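Local coordinates for protein CDA peptide synthetase I (Streptomyces coelicolor, PDB 5DU9) that belongs to the condensation-domain family of modular peptide synthetases and binds (2S)-2-amino-N-butyl-propanamide in a pocket, at residues A[106-111]-A[116-121]; A[370-375]-A[379-384]; A[261-266]-A[324-329]; A[267-272]-A[330-335]; A[405-410]-A[427-432]. The protein carries 1 engineered substitution. All blocks are in the same frame, centred on the assembly; numbering follows the deposited sequence.

Contact 1 (A[106-111]-A[116-121]); sequences IDLSGH and GEAQRW
I106 meets W121 from above. Its CD1 lies 3.3 Å from the centroid of the five-membered part of the indole and 20° off the ring normal, which identifies a CH-pi contact over the face, offset toward the rim. With CG1 anti to the carbonyl carbon (chi1 -60°), the extended ethyl arm carries CD1 across to the helix. L108 meets the preceding turn of the helix, running at about a right angle to E117: its CD1 is 3.9 Å from E117 CB and 4.0 Å from A118 CB, so it rests on the helix flank. At the outer end E117 CG sits over a face of the H111 ring, although the modelled spacing is too short to be trusted; H111 ND1 is hydrogen-bonded to D113 N. Behind L108, D107 OD1 accepts from S109 N at 2.8 Å, an Asx turn, and in addition from S109 OG. Beyond the contact, F143 packs edge-to-face with W121. The arrangement joins strand 103-107 to helix 114-126, the first two elements of a beta-alpha-beta unit completed by strand 138-146.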
# COMPACT_ATOMS: atom_id res chain seq x y z
N ILE A 106 -17.57 12.12 -13.39
CA ILE A 106 -18.79 11.36 -13.21
C ILE A 106 -19.65 12.06 -12.17
O ILE A 106 -19.33 12.04 -10.98
CB ILE A 106 -18.48 9.91 -12.78
CG1 ILE A 106 -17.64 9.24 -13.88
CG2 ILE A 106 -19.77 9.14 -12.53
CD1 ILE A 106 -17.15 7.86 -13.53
N ASP A 107 -20.72 12.68 -12.63
CA ASP A 107 -21.61 13.44 -11.76
C ASP A 107 -22.67 12.52 -11.17
O ASP A 107 -23.65 12.17 -11.84
CB ASP A 107 -22.26 14.59 -12.54
CG ASP A 107 -23.05 15.53 -11.65
OD1 ASP A 107 -23.25 15.21 -10.46
OD2 ASP A 107 -23.48 16.59 -12.14
N LEU A 108 -22.48 12.13 -9.91
CA LEU A 108 -23.44 11.31 -9.20
C LEU A 108 -24.29 12.16 -8.26
O LEU A 108 -25.01 11.63 -7.41
CB LEU A 108 -22.72 10.20 -8.43
CG LEU A 108 -21.90 9.24 -9.30
CD1 LEU A 108 -21.07 8.30 -8.45
CD2 LEU A 108 -22.80 8.46 -10.24
N SER A 109 -24.22 13.48 -8.42
CA SER A 109 -25.07 14.38 -7.65
C SER A 109 -26.49 14.27 -8.17
O SER A 109 -26.82 14.81 -9.23
CB SER A 109 -24.57 15.82 -7.76
OG SER A 109 -25.00 16.42 -8.97
N GLY A 110 -27.33 13.57 -7.42
CA GLY A 110 -28.68 13.29 -7.84
C GLY A 110 -29.00 11.82 -7.65
O GLY A 110 -30.17 11.44 -7.58
N HIS A 111 -27.96 11.00 -7.56
CA HIS A 111 -28.15 9.57 -7.36
C HIS A 111 -28.60 9.30 -5.93
O HIS A 111 -28.29 10.07 -5.02
CB HIS A 111 -26.87 8.79 -7.67
CG HIS A 111 -27.12 7.37 -8.06
ND1 HIS A 111 -27.41 6.38 -7.15
CD2 HIS A 111 -27.15 6.77 -9.28
CE1 HIS A 111 -27.60 5.23 -7.78
NE2 HIS A 111 -27.44 5.45 -9.08
N GLY A 116 -22.02 4.64 -2.99
CA GLY A 116 -22.07 3.26 -3.44
C GLY A 116 -21.81 3.12 -4.93
O GLY A 116 -21.10 2.21 -5.37
N GLU A 117 -22.38 4.02 -5.72
CA GLU A 117 -22.18 4.00 -7.16
C GLU A 117 -20.72 4.27 -7.52
O GLU A 117 -20.19 3.69 -8.47
CB GLU A 117 -23.08 5.03 -7.85
CG GLU A 117 -24.50 4.56 -8.05
CD GLU A 117 -24.58 3.31 -8.91
OE1 GLU A 117 -24.13 3.37 -10.08
OE2 GLU A 117 -25.09 2.28 -8.43
N ALA A 118 -20.09 5.17 -6.78
CA ALA A 118 -18.69 5.49 -7.00
C ALA A 118 -17.82 4.27 -6.72
O ALA A 118 -16.90 3.97 -7.47
CB ALA A 118 -18.27 6.65 -6.12
N GLN A 119 -18.13 3.56 -5.63
CA GLN A 119 -17.37 2.36 -5.27
C GLN A 119 -17.51 1.30 -6.35
O GLN A 119 -16.53 0.65 -6.73
CB GLN A 119 -17.85 1.81 -3.92
CG GLN A 119 -17.08 0.57 -3.45
CD GLN A 119 -15.63 0.86 -3.09
OE1 GLN A 119 -15.35 1.75 -2.28
NE2 GLN A 119 -14.71 0.12 -3.68
N ARG A 120 -18.73 1.13 -6.85
CA ARG A 120 -19.00 0.17 -7.90
C ARG A 120 -18.21 0.52 -9.16
O ARG A 120 -17.68 -0.37 -9.84
CB ARG A 120 -20.50 0.12 -8.21
CG ARG A 120 -20.87 -0.87 -9.30
CD ARG A 120 -22.38 -1.01 -9.44
NE ARG A 120 -22.73 -1.79 -10.62
CZ ARG A 120 -22.64 -1.34 -11.87
NH1 ARG A 120 -22.21 -0.11 -12.11
NH2 ARG A 120 -22.99 -2.12 -12.89
N TRP A 121 -18.12 1.81 -9.47
CA TRP A 121 -17.37 2.26 -10.63
C TRP A 121 -15.88 1.95 -10.48
O TRP A 121 -15.24 1.47 -11.42
CB TRP A 121 -17.55 3.77 -10.85
CG TRP A 121 -17.15 4.23 -12.22
CD1 TRP A 121 -17.98 4.46 -13.28
CD2 TRP A 121 -15.82 4.50 -12.68
NE1 TRP A 121 -17.25 4.86 -14.37
CE2 TRP A 121 -15.92 4.89 -14.03
CE3 TRP A 121 -14.56 4.44 -12.08
CZ2 TRP A 121 -14.80 5.23 -14.79
CZ3 TRP A 121 -13.45 4.77 -12.84
CH2 TRP A 121 -13.59 5.16 -14.18

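Contact 2 (A[370-375]-A[379-384]); sequences IRPVDF and VGLMRS
I370 and M382 both send their chains out anti to the backbone N, through I370 CG1 (chi1 174°) and M382 CG (chi1 -177°), and both stay extended beyond. The two arms cross at about a right angle, with I370 CD1 3.8 Å from M382 SD. This lies at the open end of a beta hairpin, in which strand 373-374 forms an edge of the six-stranded mixed sheet next to strand 379-384. V373 and G380 are its antiparallel hydrogen-bonded pair. V373 N gives to G380 O at 2.8 Å, with a nearly straight N-H...O angle of 164°, and G380 N returns a bond to V373 O at 2.7 Å. V373 O also receives a CA-H...O contact from V379 CA at 3.2 Å. On the flank, L381 CD2 reaches back to P372, 3.8 Å from P372 CB, while the F375 ring turns an edge toward G380 N. M166 and Y170 of helix 163-182 pack against M382, and L38 of strand 33-40 touches both M382 and F375. Where the strands diverge, a water donates to R371 O at 3.0 Å and, over a longer 3.3 Å, to G380 O.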
# COMPACT_ATOMS: atom_id res chain seq x y z
N ILE A 370 -0.34 10.89 6.17
CA ILE A 370 -0.43 11.77 5.03
C ILE A 370 -1.28 12.97 5.43
O ILE A 370 -2.40 12.82 5.91
CB ILE A 370 -1.03 11.05 3.79
CG1 ILE A 370 -1.24 12.04 2.64
CG2 ILE A 370 -2.33 10.33 4.16
CD1 ILE A 370 -1.75 11.39 1.37
N ARG A 371 -0.73 14.17 5.26
CA ARG A 371 -1.46 15.38 5.58
C ARG A 371 -2.64 15.49 4.64
O ARG A 371 -2.53 15.13 3.47
CB ARG A 371 -0.57 16.62 5.44
CG ARG A 371 -1.22 17.90 5.95
CD ARG A 371 -0.44 19.12 5.50
NE ARG A 371 0.95 19.09 5.94
CZ ARG A 371 1.87 19.97 5.56
NH1 ARG A 371 1.55 20.96 4.74
NH2 ARG A 371 3.12 19.86 6.01
N PRO A 372 -3.79 15.98 5.15
CA PRO A 372 -4.91 16.26 4.25
C PRO A 372 -4.48 17.07 3.03
O PRO A 372 -3.75 18.05 3.17
CB PRO A 372 -5.87 17.04 5.14
CG PRO A 372 -5.61 16.52 6.51
CD PRO A 372 -4.14 16.21 6.56
N VAL A 373 -4.90 16.63 1.85
CA VAL A 373 -4.49 17.25 0.60
C VAL A 373 -5.26 18.55 0.38
O VAL A 373 -6.49 18.55 0.35
CB VAL A 373 -4.69 16.28 -0.59
CG1 VAL A 373 -4.35 16.95 -1.91
CG2 VAL A 373 -3.84 15.04 -0.39
N ASP A 374 -4.53 19.65 0.21
CA ASP A 374 -5.14 20.98 0.15
C ASP A 374 -5.36 21.45 -1.29
O ASP A 374 -4.41 21.74 -2.01
CB ASP A 374 -4.25 21.98 0.89
CG ASP A 374 -4.88 23.36 0.98
OD1 ASP A 374 -6.12 23.47 0.83
OD2 ASP A 374 -4.14 24.34 1.20
N PHE A 375 -6.62 21.53 -1.69
CA PHE A 375 -6.97 22.00 -3.03
C PHE A 375 -7.32 23.49 -3.04
O PHE A 375 -7.96 23.98 -3.96
CB PHE A 375 -8.14 21.17 -3.58
CG PHE A 375 -7.75 19.78 -3.97
CD1 PHE A 375 -7.20 19.52 -5.21
CD2 PHE A 375 -7.94 18.72 -3.09
CE1 PHE A 375 -6.84 18.23 -5.58
CE2 PHE A 375 -7.58 17.43 -3.45
CZ PHE A 375 -7.03 17.19 -4.70
N VAL A 379 -10.49 20.08 0.99
CA VAL A 379 -9.44 19.24 1.52
C VAL A 379 -9.72 17.79 1.18
O VAL A 379 -10.87 17.35 1.23
CB VAL A 379 -9.31 19.40 3.05
CG1 VAL A 379 -8.21 18.52 3.59
CG2 VAL A 379 -9.04 20.86 3.40
N GLY A 380 -8.68 17.04 0.83
CA GLY A 380 -8.82 15.65 0.44
C GLY A 380 -8.20 14.68 1.43
O GLY A 380 -7.02 14.79 1.78
N LEU A 381 -9.00 13.72 1.88
CA LEU A 381 -8.55 12.66 2.78
C LEU A 381 -8.40 11.35 2.02
O LEU A 381 -9.35 10.88 1.39
CB LEU A 381 -9.52 12.50 3.95
CG LEU A 381 -9.75 13.74 4.81
CD1 LEU A 381 -10.74 13.44 5.92
CD2 LEU A 381 -8.44 14.26 5.38
N MET A 382 -7.22 10.76 2.08
CA MET A 382 -6.93 9.57 1.30
C MET A 382 -7.55 8.33 1.93
O MET A 382 -7.55 8.18 3.15
CB MET A 382 -5.42 9.38 1.15
CG MET A 382 -5.01 8.19 0.29
SD MET A 382 -3.24 8.19 -0.07
CE MET A 382 -3.01 6.51 -0.64
N ARG A 383 -8.08 7.44 1.10
CA ARG A 383 -8.44 6.11 1.56
C ARG A 383 -8.08 5.07 0.51
O ARG A 383 -8.10 5.34 -0.70
CB ARG A 383 -9.93 6.03 1.93
CG ARG A 383 -10.93 5.89 0.79
CD ARG A 383 -12.28 5.47 1.36
NE ARG A 383 -13.38 5.61 0.40
CZ ARG A 383 -13.94 4.61 -0.29
NH1 ARG A 383 -13.51 3.36 -0.15
NH2 ARG A 383 -14.93 4.87 -1.13
N SER A 384 -7.73 3.90 1.00
CA SER A 384 -7.28 2.81 0.15
C SER A 384 -8.47 2.16 -0.55
O SER A 384 -9.55 2.04 0.02
CB SER A 384 -6.51 1.78 0.98
OG SER A 384 -6.02 0.73 0.18
O HOH W 1 -4.30 12.99 2.22

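Contact 3 (A[261-266]-A[324-329]); sequences EATGAH and SFARVV
The tight part of this contact is a single methyl pair: A265 CB and V329 CG1 approach to 3.6 Å. V329 CG1 stands anti to its own backbone N (chi1 171°), which turns it from helix 325-341 toward the turn after helix 250-263. The other valine branch, CG2, leans over a face of F325, 4.1 Å above the ring plane and offset toward the rim. The side around T263 is looser. There T263 OG1 is 4.2 Å from V329 CG1, and T263 CG2 only grazes A326 at 4.5 Å from A326 CB. P439 touches both T263 and A326, extending this thin border, while the adjoining turn at G264, where phi becomes positive (79°), faces solvent. Each segment handles its polar groups locally. T263 OG1 accepts from A265 N at 3.3 Å, an ST turn, and is also bonded to A259 O within its own helix. At the start of helix 325-341, S324 OG caps it by accepting from R327 N at 3.0 Å. Only 132 Å² is buried in total. With the threonine hydroxyl engaged in its own helix end and A265 CB against the valine, cohesion across the contact comes from nonpolar packing and probably carries little directional specificity.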
# COMPACT_ATOMS: atom_id res chain seq x y z
N GLU A 261 1.90 5.57 23.90
CA GLU A 261 2.55 6.41 24.91
C GLU A 261 3.08 5.58 26.07
O GLU A 261 4.18 5.81 26.57
CB GLU A 261 1.59 7.48 25.43
CG GLU A 261 2.25 8.55 26.31
CD GLU A 261 2.45 8.14 27.76
OE1 GLU A 261 1.74 7.23 28.25
OE2 GLU A 261 3.32 8.74 28.43
N ALA A 262 2.26 4.63 26.52
CA ALA A 262 2.56 3.86 27.72
C ALA A 262 3.69 2.87 27.49
O ALA A 262 4.55 2.69 28.36
CB ALA A 262 1.31 3.14 28.19
N THR A 263 3.70 2.23 26.33
CA THR A 263 4.72 1.24 26.02
C THR A 263 5.98 1.90 25.47
O THR A 263 7.05 1.30 25.47
CB THR A 263 4.22 0.20 25.00
OG1 THR A 263 3.87 0.85 23.76
CG2 THR A 263 3.00 -0.54 25.54
N GLY A 264 5.84 3.13 25.00
CA GLY A 264 6.94 3.84 24.37
C GLY A 264 7.18 3.41 22.94
O GLY A 264 8.18 3.79 22.34
N ALA A 265 6.27 2.61 22.40
CA ALA A 265 6.36 2.14 21.02
C ALA A 265 5.47 2.97 20.11
O ALA A 265 4.40 3.41 20.51
CB ALA A 265 5.98 0.67 20.94
N HIS A 266 5.91 3.16 18.87
CA HIS A 266 5.10 3.84 17.88
C HIS A 266 3.81 3.04 17.66
O HIS A 266 3.81 1.82 17.74
CB HIS A 266 5.88 3.99 16.58
CG HIS A 266 5.13 4.71 15.50
ND1 HIS A 266 4.56 4.05 14.42
CD2 HIS A 266 4.85 6.02 15.33
CE1 HIS A 266 3.97 4.93 13.64
NE2 HIS A 266 4.13 6.14 14.16
N SER A 324 2.45 -10.64 28.64
CA SER A 324 1.56 -9.50 28.56
C SER A 324 1.52 -8.93 27.15
O SER A 324 2.38 -9.23 26.34
CB SER A 324 2.00 -8.40 29.52
OG SER A 324 3.24 -7.86 29.09
N PHE A 325 0.53 -8.08 26.87
CA PHE A 325 0.49 -7.43 25.57
C PHE A 325 1.72 -6.53 25.42
O PHE A 325 2.31 -6.46 24.34
CB PHE A 325 -0.80 -6.62 25.39
CG PHE A 325 -0.90 -5.96 24.04
CD1 PHE A 325 -0.79 -6.70 22.87
CD2 PHE A 325 -1.11 -4.60 23.94
CE1 PHE A 325 -0.88 -6.10 21.64
CE2 PHE A 325 -1.19 -3.98 22.70
CZ PHE A 325 -1.08 -4.74 21.55
N ALA A 326 2.12 -5.87 26.50
CA ALA A 326 3.32 -5.04 26.46
C ALA A 326 4.55 -5.87 26.09
O ALA A 326 5.44 -5.39 25.40
CB ALA A 326 3.54 -4.35 27.80
N ARG A 327 4.59 -7.11 26.55
CA ARG A 327 5.71 -7.98 26.21
C ARG A 327 5.69 -8.34 24.73
O ARG A 327 6.75 -8.45 24.11
CB ARG A 327 5.68 -9.26 27.05
CG ARG A 327 6.86 -10.19 26.78
CD ARG A 327 8.18 -9.57 27.24
NE ARG A 327 9.32 -10.44 26.99
CZ ARG A 327 9.99 -10.51 25.85
NH1 ARG A 327 9.64 -9.76 24.81
NH2 ARG A 327 11.02 -11.34 25.73
N VAL A 328 4.51 -8.53 24.16
CA VAL A 328 4.41 -8.81 22.74
C VAL A 328 4.86 -7.60 21.92
O VAL A 328 5.51 -7.76 20.89
CB VAL A 328 2.98 -9.21 22.33
CG1 VAL A 328 2.89 -9.47 20.83
CG2 VAL A 328 2.56 -10.47 23.10
N VAL A 329 4.53 -6.40 22.39
CA VAL A 329 5.00 -5.18 21.74
C VAL A 329 6.54 -5.16 21.74
O VAL A 329 7.16 -4.81 20.75
CB VAL A 329 4.43 -3.91 22.42
CG1 VAL A 329 5.10 -2.65 21.88
CG2 VAL A 329 2.93 -3.83 22.22

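Contact 4 (A[267-272]-A[330-335]); sequences WARVVI and ETVSEA
S333 O is held by two partners, a water that links it to R269 and the hydroxyl OG of S337. The water donates to S333 O at 2.9 Å and accepts from R269 NH1, likewise at 2.9 Å, so the guanidinium reaches the carbonyl through one relay. The same water lies in the guanidinium plane at its edge, as does S333 OG. R269 NH1 to S333 OG is 3.9 Å, too long for a bond, and the serine hydroxyl is instead paired with V329 O inside its own helix. The arginine chain bends at chi2 (-68°) after leaving with CG beside its backbone N. Its CD then passes obliquely by V332, 4.1 Å from V332 CG1, before the charged end comes down beside S333, with NH1 3.7 Å from S333 CA. The apolar half is made by I272 and V332: I272 CG2 lies 3.8 Å from V332 CG1 and 4.1 Å from V332 CG2, so one methyl is set against both valine branches. The helix segments run 110° apart, with axes 9.2 Å at closest approach. Beneath them lie strands 311-318 and 363-366: I272 rests on L315 and V364, and V332 on L317. Along helix 325-341, M336 and L340 extend the arginine's packing, while A259 and A260 of helix 250-263 touch V270 and W267.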
# COMPACT_ATOMS: atom_id res chain seq x y z
N TRP A 267 2.70 3.73 17.41
CA TRP A 267 1.41 3.05 17.42
C TRP A 267 1.29 1.96 16.35
O TRP A 267 0.53 1.02 16.52
CB TRP A 267 0.27 4.06 17.25
CG TRP A 267 0.14 4.61 15.87
CD1 TRP A 267 0.90 5.61 15.32
CD2 TRP A 267 -0.80 4.22 14.87
NE1 TRP A 267 0.48 5.86 14.03
CE2 TRP A 267 -0.56 5.01 13.73
CE3 TRP A 267 -1.82 3.27 14.83
CZ2 TRP A 267 -1.30 4.88 12.57
CZ3 TRP A 267 -2.56 3.14 13.67
CH2 TRP A 267 -2.29 3.95 12.55
N ALA A 268 2.04 2.07 15.26
CA ALA A 268 2.01 1.03 14.23
C ALA A 268 2.55 -0.28 14.79
O ALA A 268 2.10 -1.37 14.42
CB ALA A 268 2.80 1.45 13.00
N ARG A 269 3.52 -0.18 15.70
CA ARG A 269 4.07 -1.36 16.36
C ARG A 269 3.02 -1.99 17.28
O ARG A 269 2.95 -3.22 17.42
CB ARG A 269 5.32 -1.01 17.18
CG ARG A 269 6.47 -0.43 16.35
CD ARG A 269 7.05 -1.48 15.41
NE ARG A 269 8.13 -0.94 14.58
CZ ARG A 269 9.41 -0.90 14.95
NH1 ARG A 269 9.79 -1.32 16.14
NH2 ARG A 269 10.31 -0.39 14.11
N VAL A 270 2.21 -1.15 17.91
CA VAL A 270 1.12 -1.63 18.75
C VAL A 270 0.12 -2.41 17.90
O VAL A 270 -0.37 -3.46 18.30
CB VAL A 270 0.41 -0.46 19.47
CG1 VAL A 270 -0.82 -0.96 20.25
CG2 VAL A 270 1.38 0.25 20.41
N VAL A 271 -0.17 -1.91 16.71
CA VAL A 271 -1.09 -2.60 15.81
C VAL A 271 -0.52 -3.94 15.36
O VAL A 271 -1.22 -4.95 15.37
CB VAL A 271 -1.42 -1.72 14.58
CG1 VAL A 271 -2.24 -2.49 13.55
CG2 VAL A 271 -2.18 -0.49 15.02
N ILE A 272 0.75 -3.96 14.97
CA ILE A 272 1.39 -5.20 14.56
C ILE A 272 1.35 -6.21 15.71
O ILE A 272 1.02 -7.38 15.50
CB ILE A 272 2.85 -4.96 14.11
CG1 ILE A 272 2.85 -4.18 12.79
CG2 ILE A 272 3.59 -6.27 13.91
CD1 ILE A 272 4.20 -3.57 12.43
N GLU A 330 7.15 -5.57 22.85
CA GLU A 330 8.61 -5.64 22.92
C GLU A 330 9.17 -6.67 21.94
O GLU A 330 10.20 -6.44 21.30
CB GLU A 330 9.06 -5.97 24.34
CG GLU A 330 8.81 -4.86 25.34
CD GLU A 330 9.10 -5.28 26.77
OE1 GLU A 330 9.60 -6.41 26.98
OE2 GLU A 330 8.83 -4.48 27.69
N THR A 331 8.48 -7.80 21.83
CA THR A 331 8.88 -8.85 20.90
C THR A 331 8.84 -8.32 19.47
O THR A 331 9.74 -8.57 18.67
CB THR A 331 7.98 -10.09 21.05
OG1 THR A 331 8.14 -10.61 22.37
CG2 THR A 331 8.33 -11.17 20.03
N VAL A 332 7.79 -7.57 19.16
CA VAL A 332 7.65 -6.96 17.84
C VAL A 332 8.79 -5.97 17.58
O VAL A 332 9.38 -5.96 16.51
CB VAL A 332 6.29 -6.24 17.70
CG1 VAL A 332 6.26 -5.31 16.49
CG2 VAL A 332 5.17 -7.26 17.61
N SER A 333 9.09 -5.14 18.58
CA SER A 333 10.16 -4.16 18.45
C SER A 333 11.51 -4.82 18.18
O SER A 333 12.28 -4.34 17.35
CB SER A 333 10.23 -3.29 19.71
OG SER A 333 9.11 -2.43 19.80
N GLU A 334 11.80 -5.92 18.87
CA GLU A 334 13.06 -6.64 18.70
C GLU A 334 13.16 -7.23 17.30
O GLU A 334 14.19 -7.13 16.64
CB GLU A 334 13.20 -7.74 19.75
CG GLU A 334 14.47 -8.56 19.61
CD GLU A 334 14.70 -9.50 20.78
OE1 GLU A 334 15.57 -10.39 20.67
OE2 GLU A 334 14.01 -9.35 21.81
N ALA A 335 12.07 -7.85 16.84
CA ALA A 335 12.04 -8.45 15.52
C ALA A 335 12.14 -7.40 14.42
O ALA A 335 12.82 -7.60 13.42
CB ALA A 335 10.79 -9.29 15.35
O HOH W 2 12.48 -1.48 17.24

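Contact 5 (A[405-410]-A[427-432]); sequences LRVDFE and RFVRFL
F409 and F428 supply the aromatic part of the contact. The F409 ring comes in edge first, its CZ 3.8 Å from F428 CD2 and 4.0 Å from F428 CB, while its CE1 is 4.1 Å from F428 CD2. F428 CD2 lies near the plane of the F409 ring, whereas F409 CZ approaches the F428 ring obliquely, so the pair is no face-to-face stack. F428 CG is anti to its backbone N (chi1 162°), which swings the ring from the helix down toward the strand. L432 CB, one turn later, covers a face of F428 at 4.2 Å above the plane, and F278 meets the same ring edge-to-face. The aliphatic part is slight: V407 CG2 and V429 CG2 are 4.5 Å apart, and L248 of the adjacent strand touches both valines. This is helix-on-sheet layering: helix 418-437 covers one face of the four-stranded mixed sheet in which strand 404-411 lies between 242-248 and 393-398. The main chains stand well apart, V407 CA being 8.7 Å from V429 CA, so side chains alone bridge the layers. On the strand, polar interactions are made by the alternate residues, whose side chains leave from the other face: D408 OD1 and R406 NE both bond to S245 OG, and E410 OE1 takes N394 ND2 and the OG of S387, a residue that lines the (2S)-2-amino-N-butyl-propanamide pocket.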
# COMPACT_ATOMS: atom_id res chain seq x y z
N LEU A 405 -9.45 5.94 12.14
CA LEU A 405 -8.85 4.98 11.22
C LEU A 405 -9.86 4.41 10.24
O LEU A 405 -11.05 4.29 10.55
CB LEU A 405 -8.21 3.83 11.99
CG LEU A 405 -7.02 4.17 12.87
CD1 LEU A 405 -6.71 3.03 13.84
CD2 LEU A 405 -5.80 4.48 12.02
N ARG A 406 -9.38 4.07 9.06
CA ARG A 406 -10.09 3.17 8.17
C ARG A 406 -9.31 1.88 8.14
O ARG A 406 -8.12 1.88 7.83
CB ARG A 406 -10.25 3.76 6.77
CG ARG A 406 -11.36 3.11 5.96
CD ARG A 406 -12.56 4.03 5.81
NE ARG A 406 -13.80 3.29 5.57
CZ ARG A 406 -15.01 3.68 5.95
NH1 ARG A 406 -15.17 4.82 6.61
NH2 ARG A 406 -16.07 2.94 5.68
N VAL A 407 -9.97 0.78 8.48
CA VAL A 407 -9.35 -0.54 8.49
C VAL A 407 -9.91 -1.34 7.33
O VAL A 407 -11.11 -1.61 7.28
CB VAL A 407 -9.60 -1.28 9.81
CG1 VAL A 407 -8.93 -2.66 9.79
CG2 VAL A 407 -9.11 -0.46 10.99
N ASP A 408 -9.05 -1.70 6.39
CA ASP A 408 -9.45 -2.51 5.24
C ASP A 408 -8.91 -3.93 5.39
O ASP A 408 -7.71 -4.13 5.56
CB ASP A 408 -8.94 -1.90 3.93
CG ASP A 408 -9.80 -0.75 3.45
OD1 ASP A 408 -10.38 -0.05 4.30
OD2 ASP A 408 -9.90 -0.55 2.22
N PHE A 409 -9.81 -4.90 5.34
CA PHE A 409 -9.43 -6.30 5.24
C PHE A 409 -9.56 -6.70 3.78
O PHE A 409 -10.65 -6.70 3.22
CB PHE A 409 -10.29 -7.19 6.13
CG PHE A 409 -9.74 -7.37 7.52
CD1 PHE A 409 -9.21 -6.30 8.22
CD2 PHE A 409 -9.77 -8.62 8.14
CE1 PHE A 409 -8.70 -6.47 9.50
CE2 PHE A 409 -9.27 -8.79 9.41
CZ PHE A 409 -8.73 -7.71 10.09
N GLU A 410 -8.42 -7.02 3.17
CA GLU A 410 -8.36 -7.40 1.77
C GLU A 410 -8.10 -8.89 1.68
O GLU A 410 -6.97 -9.34 1.91
CB GLU A 410 -7.27 -6.61 1.04
CG GLU A 410 -7.34 -5.11 1.26
CD GLU A 410 -6.29 -4.35 0.47
OE1 GLU A 410 -5.20 -4.90 0.24
OE2 GLU A 410 -6.55 -3.19 0.09
N ARG A 427 -14.14 -8.52 14.76
CA ARG A 427 -13.57 -9.32 15.85
C ARG A 427 -12.16 -8.86 16.19
O ARG A 427 -11.80 -8.72 17.36
CB ARG A 427 -13.54 -10.80 15.47
CG ARG A 427 -13.15 -11.71 16.62
CD ARG A 427 -13.09 -13.16 16.17
NE ARG A 427 -14.34 -13.60 15.57
CZ ARG A 427 -14.46 -14.62 14.73
NH1 ARG A 427 -13.40 -15.34 14.39
NH2 ARG A 427 -15.65 -14.94 14.24
N PHE A 428 -11.36 -8.61 15.16
CA PHE A 428 -9.99 -8.18 15.37
C PHE A 428 -9.93 -6.82 16.05
O PHE A 428 -9.19 -6.64 17.01
CB PHE A 428 -9.23 -8.12 14.05
CG PHE A 428 -7.98 -7.31 14.13
CD1 PHE A 428 -6.90 -7.74 14.88
CD2 PHE A 428 -7.88 -6.10 13.47
CE1 PHE A 428 -5.76 -6.99 14.97
CE2 PHE A 428 -6.73 -5.34 13.55
CZ PHE A 428 -5.67 -5.79 14.31
N VAL A 429 -10.70 -5.86 15.55
CA VAL A 429 -10.65 -4.52 16.10
C VAL A 429 -11.10 -4.51 17.57
O VAL A 429 -10.55 -3.75 18.37
CB VAL A 429 -11.51 -3.53 15.28
CG1 VAL A 429 -11.64 -2.18 15.99
CG2 VAL A 429 -10.90 -3.32 13.90
N ARG A 430 -12.08 -5.34 17.92
CA ARG A 430 -12.53 -5.42 19.30
C ARG A 430 -11.42 -5.96 20.20
O ARG A 430 -11.18 -5.44 21.29
CB ARG A 430 -13.78 -6.30 19.42
CG ARG A 430 -14.24 -6.52 20.87
CD ARG A 430 -15.59 -7.21 20.94
NE ARG A 430 -15.66 -8.40 20.09
CZ ARG A 430 -16.67 -9.27 20.10
NH1 ARG A 430 -17.70 -9.10 20.92
NH2 ARG A 430 -16.64 -10.32 19.29
N PHE A 431 -10.74 -7.00 19.74
CA PHE A 431 -9.64 -7.60 20.49
C PHE A 431 -8.48 -6.61 20.62
O PHE A 431 -7.93 -6.43 21.71
CB PHE A 431 -9.18 -8.90 19.82
CG PHE A 431 -8.25 -9.73 20.66
CD1 PHE A 431 -8.66 -10.24 21.88
CD2 PHE A 431 -6.97 -10.02 20.22
CE1 PHE A 431 -7.80 -11.02 22.65
CE2 PHE A 431 -6.12 -10.80 20.98
CZ PHE A 431 -6.54 -11.30 22.19
N LEU A 432 -8.11 -5.98 19.51
CA LEU A 432 -7.07 -4.96 19.49
C LEU A 432 -7.34 -3.85 20.52
O LEU A 432 -6.45 -3.47 21.27
CB LEU A 432 -6.94 -4.36 18.09
CG LEU A 432 -5.99 -3.18 17.91
CD1 LEU A 432 -4.56 -3.59 18.20
CD2 LEU A 432 -6.10 -2.58 16.51

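Overall arrangement
Along the chain contact 1 comes first, contacts 3 and 4 follow with their segments alternating, and contacts 2 and 5 close the series. Contacts 1 and 2 lie at opposite edges of the six-stranded sheet, centres about 20 Å apart, bridged by a probable hydrogen bond between Q119 OE1 and R383 NH1. Contacts 3 and 4 share helix 325-341, with centres about 7 Å apart. Contact 4 adjoins the four-stranded sheet that contact 5 joins to helix 418-437, and W267 packs on L405 between contacts 4 and 5. Contact 2 meets contact 5 near S384 and D408, whereas the centres of contacts 1 and 3 are about 43 Å apart. This division fits the two-lobed architecture of condensation domains.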